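PDB 3I44: aldehyde dehydrogenase from Bartonella henselae, which probably oxidises aldehydes to carboxylic acids with NAD+ or NADP+ as electron acceptor. Local coordinates for residues 425-433 with 467-475. The protein carries 1 engineered substitution. Sequence-based numbering, arbitrary orientation.
Sequences NDTEYGLTN and YFGGVKFSG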
ATOM      1  N   ASN A 425      -4.551  19.298  13.969  1.00 22.77           N
ATOM      2  CA  ASN A 425      -5.154  18.394  12.987  1.00 23.37           C
ATOM      3  C   ASN A 425      -5.797  19.079  11.782  1.00 23.40           C
ATOM      4  O   ASN A 425      -6.262  18.374  10.886  1.00 23.20           O
ATOM      5  CB  ASN A 425      -6.197  17.448  13.614  1.00 23.59           C
ATOM      6  CG  ASN A 425      -5.572  16.412  14.492  1.00 24.35           C
ATOM      7  OD1 ASN A 425      -4.368  16.123  14.376  1.00 26.38           O
ATOM      8  ND2 ASN A 425      -6.368  15.846  15.396  1.00 20.55           N
ATOM      9  N   ASP A 426      -5.767  20.410  11.725  1.00 23.59           N
ATOM     10  CA  ASP A 426      -6.359  21.159  10.607  1.00 23.72           C
ATOM     11  C   ASP A 426      -5.384  21.251   9.423  1.00 23.98           C
ATOM     12  O   ASP A 426      -4.778  22.281   9.145  1.00 22.71           O
ATOM     13  CB  ASP A 426      -6.807  22.543  11.062  1.00 24.27           C
ATOM     14  CG  ASP A 426      -7.456  23.335   9.941  1.00 25.35           C
ATOM     15  OD1 ASP A 426      -7.822  22.718   8.926  1.00 24.71           O
ATOM     16  OD2 ASP A 426      -7.558  24.583  10.049  1.00 23.48           O
ATOM     17  N   THR A 427      -5.219  20.125   8.760  1.00 23.52           N
ATOM     18  CA  THR A 427      -4.249  19.989   7.697  1.00 23.35           C
ATOM     19  C   THR A 427      -4.532  18.665   7.025  1.00 23.95           C
ATOM     20  O   THR A 427      -5.112  17.771   7.652  1.00 23.42           O
ATOM     21  CB  THR A 427      -2.784  19.986   8.224  1.00 23.46           C
ATOM     22  OG1 THR A 427      -1.883  19.851   7.106  1.00 22.86           O
ATOM     23  CG2 THR A 427      -2.528  18.818   9.321  1.00 21.02           C
ATOM     24  N   GLU A 428      -4.134  18.541   5.762  1.00 23.70           N
ATOM     25  CA  GLU A 428      -4.241  17.278   5.048  1.00 24.83           C
ATOM     26  C   GLU A 428      -2.958  16.441   5.226  1.00 23.35           C
ATOM     27  O   GLU A 428      -2.917  15.262   4.860  1.00 23.20           O
ATOM     28  CB  GLU A 428      -4.527  17.544   3.549  1.00 26.16           C
ATOM     29  CG  GLU A 428      -5.965  18.070   3.229  1.00 31.58           C
ATOM     30  CD  GLU A 428      -7.061  17.100   3.697  1.00 38.79           C
ATOM     31  OE1 GLU A 428      -7.283  16.060   3.034  1.00 45.55           O
ATOM     32  OE2 GLU A 428      -7.698  17.359   4.742  1.00 43.62           O
ATOM     33  N   TYR A 429      -1.926  17.057   5.790  1.00 22.00           N
ATOM     34  CA  TYR A 429      -0.644  16.418   6.025  1.00 21.74           C
ATOM     35  C   TYR A 429      -0.689  15.684   7.367  1.00 20.81           C
ATOM     36  O   TYR A 429      -1.686  15.812   8.094  1.00 20.95           O
ATOM     37  CB  TYR A 429       0.458  17.456   6.068  1.00 21.97           C
ATOM     38  CG  TYR A 429       0.825  18.085   4.740  1.00 23.22           C
ATOM     39  CD1 TYR A 429       1.386  17.329   3.735  1.00 25.24           C
ATOM     40  CD2 TYR A 429       0.647  19.454   4.516  1.00 22.68           C
ATOM     41  CE1 TYR A 429       1.739  17.894   2.535  1.00 25.78           C
ATOM     42  CE2 TYR A 429       0.974  20.029   3.317  1.00 23.77           C
ATOM     43  CZ  TYR A 429       1.521  19.255   2.324  1.00 27.71           C
ATOM     44  OH  TYR A 429       1.897  19.815   1.128  1.00 26.89           O
ATOM     45  N   GLY A 430       0.370  14.927   7.679  1.00 19.28           N
ATOM     46  CA  GLY A 430       0.463  14.208   8.961  1.00 19.05           C
ATOM     47  C   GLY A 430       1.752  13.430   9.070  1.00 18.52           C
ATOM     48  O   GLY A 430       1.736  12.186   9.171  1.00 17.86           O
ATOM     49  N   LEU A 431       2.871  14.158   9.008  1.00 17.81           N
ATOM     50  CA  LEU A 431       4.158  13.529   9.003  1.00 17.91           C
ATOM     51  C   LEU A 431       4.652  13.451  10.470  1.00 17.66           C
ATOM     52  O   LEU A 431       4.414  12.430  11.114  1.00 16.23           O
ATOM     53  CB  LEU A 431       5.110  14.211   8.033  1.00 17.28           C
ATOM     54  CG  LEU A 431       6.477  13.567   7.814  1.00 18.84           C
ATOM     55  CD1 LEU A 431       6.403  12.036   7.449  1.00 18.56           C
ATOM     56  CD2 LEU A 431       7.282  14.322   6.721  1.00 16.41           C
ATOM     57  N   THR A 432       5.291  14.511  10.988  1.00 18.45           N
ATOM     58  CA  THR A 432       5.670  14.604  12.422  1.00 18.66           C
ATOM     59  C   THR A 432       4.966  15.763  13.062  1.00 18.74           C
ATOM     60  O   THR A 432       5.031  16.889  12.552  1.00 19.35           O
ATOM     61  CB  THR A 432       7.179  14.834  12.617  1.00 19.04           C
ATOM     62  OG1 THR A 432       7.922  13.828  11.921  1.00 19.72           O
ATOM     63  CG2 THR A 432       7.548  14.765  14.092  1.00 19.30           C
ATOM     64  N   ASN A 433       4.302  15.512  14.183  1.00 18.81           N
ATOM     65  CA  ASN A 433       3.847  16.560  15.066  1.00 19.59           C
ATOM     66  C   ASN A 433       4.703  16.501  16.344  1.00 20.58           C
ATOM     67  O   ASN A 433       5.278  15.449  16.663  1.00 20.88           O
ATOM     68  CB  ASN A 433       2.375  16.365  15.416  1.00 20.45           C
ATOM     69  CG  ASN A 433       1.425  16.824  14.300  1.00 21.20           C
ATOM     70  OD1 ASN A 433       1.645  17.861  13.695  1.00 21.59           O
ATOM     71  ND2 ASN A 433       0.352  16.060  14.057  1.00 19.24           N
ATOM     72  N   TYR A 467      10.781   3.414  12.264  1.00 20.71           N
ATOM     73  CA  TYR A 467      10.449   3.900  10.926  1.00 20.18           C
ATOM     74  C   TYR A 467      10.399   5.410  10.847  1.00 19.92           C
ATOM     75  O   TYR A 467      10.240   6.107  11.865  1.00 19.81           O
ATOM     76  CB  TYR A 467       9.110   3.350  10.471  1.00 20.00           C
ATOM     77  CG  TYR A 467       7.863   3.865  11.154  1.00 19.35           C
ATOM     78  CD1 TYR A 467       7.381   5.156  10.930  1.00 21.21           C
ATOM     79  CD2 TYR A 467       7.100   3.025  11.952  1.00 19.86           C
ATOM     80  CE1 TYR A 467       6.191   5.591  11.498  1.00 18.63           C
ATOM     81  CE2 TYR A 467       5.897   3.445  12.514  1.00 22.33           C
ATOM     82  CZ  TYR A 467       5.455   4.725  12.287  1.00 19.44           C
ATOM     83  OH  TYR A 467       4.288   5.106  12.838  1.00 18.65           O
ATOM     84  N   PHE A 468      10.491   5.889   9.617  1.00 19.67           N
ATOM     85  CA  PHE A 468      10.180   7.245   9.285  1.00 19.10           C
ATOM     86  C   PHE A 468       9.075   7.259   8.220  1.00 18.84           C
ATOM     87  O   PHE A 468       9.235   6.686   7.132  1.00 17.80           O
ATOM     88  CB  PHE A 468      11.425   7.965   8.748  1.00 19.97           C
ATOM     89  CG  PHE A 468      11.221   9.455   8.551  1.00 21.15           C
ATOM     90  CD1 PHE A 468      11.692  10.364   9.498  1.00 24.91           C
ATOM     91  CD2 PHE A 468      10.548   9.942   7.438  1.00 21.66           C
ATOM     92  CE1 PHE A 468      11.499  11.736   9.324  1.00 25.95           C
ATOM     93  CE2 PHE A 468      10.351  11.307   7.260  1.00 22.73           C
ATOM     94  CZ  PHE A 468      10.823  12.200   8.190  1.00 24.34           C
ATOM     95  N   GLY A 469       7.970   7.939   8.529  1.00 18.11           N
ATOM     96  CA  GLY A 469       6.904   8.088   7.584  1.00 17.84           C
ATOM     97  C   GLY A 469       5.662   8.649   8.179  1.00 17.59           C
ATOM     98  O   GLY A 469       5.554   8.756   9.406  1.00 17.67           O
ATOM     99  N   GLY A 470       4.710   8.983   7.308  1.00 17.51           N
ATOM    100  CA  GLY A 470       3.518   9.745   7.720  1.00 17.34           C
ATOM    101  C   GLY A 470       2.209   9.014   7.515  1.00 18.05           C
ATOM    102  O   GLY A 470       2.178   7.775   7.407  1.00 18.60           O
ATOM    103  N   VAL A 471       1.126   9.800   7.534  1.00 17.62           N
ATOM    104  CA  VAL A 471      -0.228   9.378   7.156  1.00 18.09           C
ATOM    105  C   VAL A 471      -0.789  10.458   6.195  1.00 18.02           C
ATOM    106  O   VAL A 471      -0.186  11.539   6.023  1.00 17.61           O
ATOM    107  CB  VAL A 471      -1.195   9.218   8.389  1.00 18.29           C
ATOM    108  CG1 VAL A 471      -0.636   8.216   9.440  1.00 16.67           C
ATOM    109  CG2 VAL A 471      -1.428  10.538   9.032  1.00 17.28           C
ATOM    110  N   LYS A 472      -1.931  10.162   5.593  1.00 18.90           N
ATOM    111  CA  LYS A 472      -2.684  11.072   4.684  1.00 19.81           C
ATOM    112  C   LYS A 472      -1.799  11.650   3.577  1.00 19.10           C
ATOM    113  O   LYS A 472      -1.094  10.909   2.890  1.00 19.11           O
ATOM    114  CB  LYS A 472      -3.376  12.163   5.494  1.00 20.85           C
ATOM    115  CG  LYS A 472      -4.494  11.667   6.381  1.00 24.78           C
ATOM    116  CD  LYS A 472      -4.648  12.446   7.652  1.00 27.79           C
ATOM    117  CE  LYS A 472      -5.347  13.753   7.446  1.00 31.16           C
ATOM    118  NZ  LYS A 472      -6.702  13.539   6.934  1.00 33.24           N
ATOM    119  N   PHE A 473      -1.804  12.967   3.395  1.00 18.80           N
ATOM    120  CA  PHE A 473      -1.052  13.610   2.289  1.00 19.33           C
ATOM    121  C   PHE A 473       0.455  13.637   2.501  1.00 18.95           C
ATOM    122  O   PHE A 473       1.212  14.023   1.600  1.00 18.66           O
ATOM    123  CB  PHE A 473      -1.540  15.054   2.035  1.00 19.68           C
ATOM    124  CG  PHE A 473      -2.807  15.146   1.193  1.00 21.63           C
ATOM    125  CD1 PHE A 473      -3.687  14.094   1.099  1.00 22.85           C
ATOM    126  CD2 PHE A 473      -3.087  16.315   0.451  1.00 24.68           C
ATOM    127  CE1 PHE A 473      -4.861  14.196   0.254  1.00 26.21           C
ATOM    128  CE2 PHE A 473      -4.231  16.413  -0.372  1.00 25.21           C
ATOM    129  CZ  PHE A 473      -5.112  15.361  -0.464  1.00 25.55           C
ATOM    130  N   SER A 474       0.906  13.223   3.672  1.00 17.04           N
ATOM    131  CA  SER A 474       2.347  13.034   3.846  1.00 16.80           C
ATOM    132  C   SER A 474       2.853  11.684   3.301  1.00 16.74           C
ATOM    133  O   SER A 474       4.047  11.412   3.356  1.00 16.34           O
ATOM    134  CB  SER A 474       2.726  13.167   5.330  1.00 16.74           C
ATOM    135  OG  SER A 474       2.390  14.467   5.842  1.00 15.79           O
ATOM    136  N   GLY A 475       1.944  10.843   2.806  1.00 16.69           N
ATOM    137  CA  GLY A 475       2.306   9.486   2.335  1.00 16.65           C
ATOM    138  C   GLY A 475       2.206   8.514   3.498  1.00 17.49           C
ATOM    139  O   GLY A 475       1.974   8.930   4.643  1.00 18.55           O
TER
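Leu-431 packs on the glycine backbone of 467-475. With CG anti to the backbone N (chi1 -174°), it lays CD1 against Gly-469 and Gly-470, 3.5 Å from Gly-470 N. CD1 also reaches CE2 of Phe-468. Its CB rests against the side chain of Ser-474.

At the other end, Glu-428 and Phe-473 run side by side and point the same way. CB of Glu-428 sits over one face of the Phe-473 ring, 4.0 Å from the centroid, in a CH-pi contact. The carboxylate and ring planes are 83° apart, nearly perpendicular. The backbones are tied here as well, because Phe-473 N donates to Glu-428 O at 2.9 Å. OE2 of Glu-428 is 4.5 Å from Lys-472 NZ, too far for a salt bridge.

Between these ends, Ser-474 OG accepts a nearly straight bond from Gly-430 N (2.8 Å, 172°). The same hydroxyl bonds Gly-272 O, so it links three parts of the chain. Val-471 N donates to Gly-430 O at 3.0 Å, from above the carbonyl plane.

The contact joins an ST turn, in which Thr-427 OG1 accepts from Tyr-429 N, to the 3-10 turn at 473-474. The first leads from helix 417-425 into strand 432-436 of the seven-stranded mixed sheet; the second precedes helix 481-486. Strand 454-457 lies beside Leu-431 and Phe-468 through Met-454. Helix 250-261 meets Tyr-429 and Phe-473, and Thr-263 of the second subunit also packs on Phe-473.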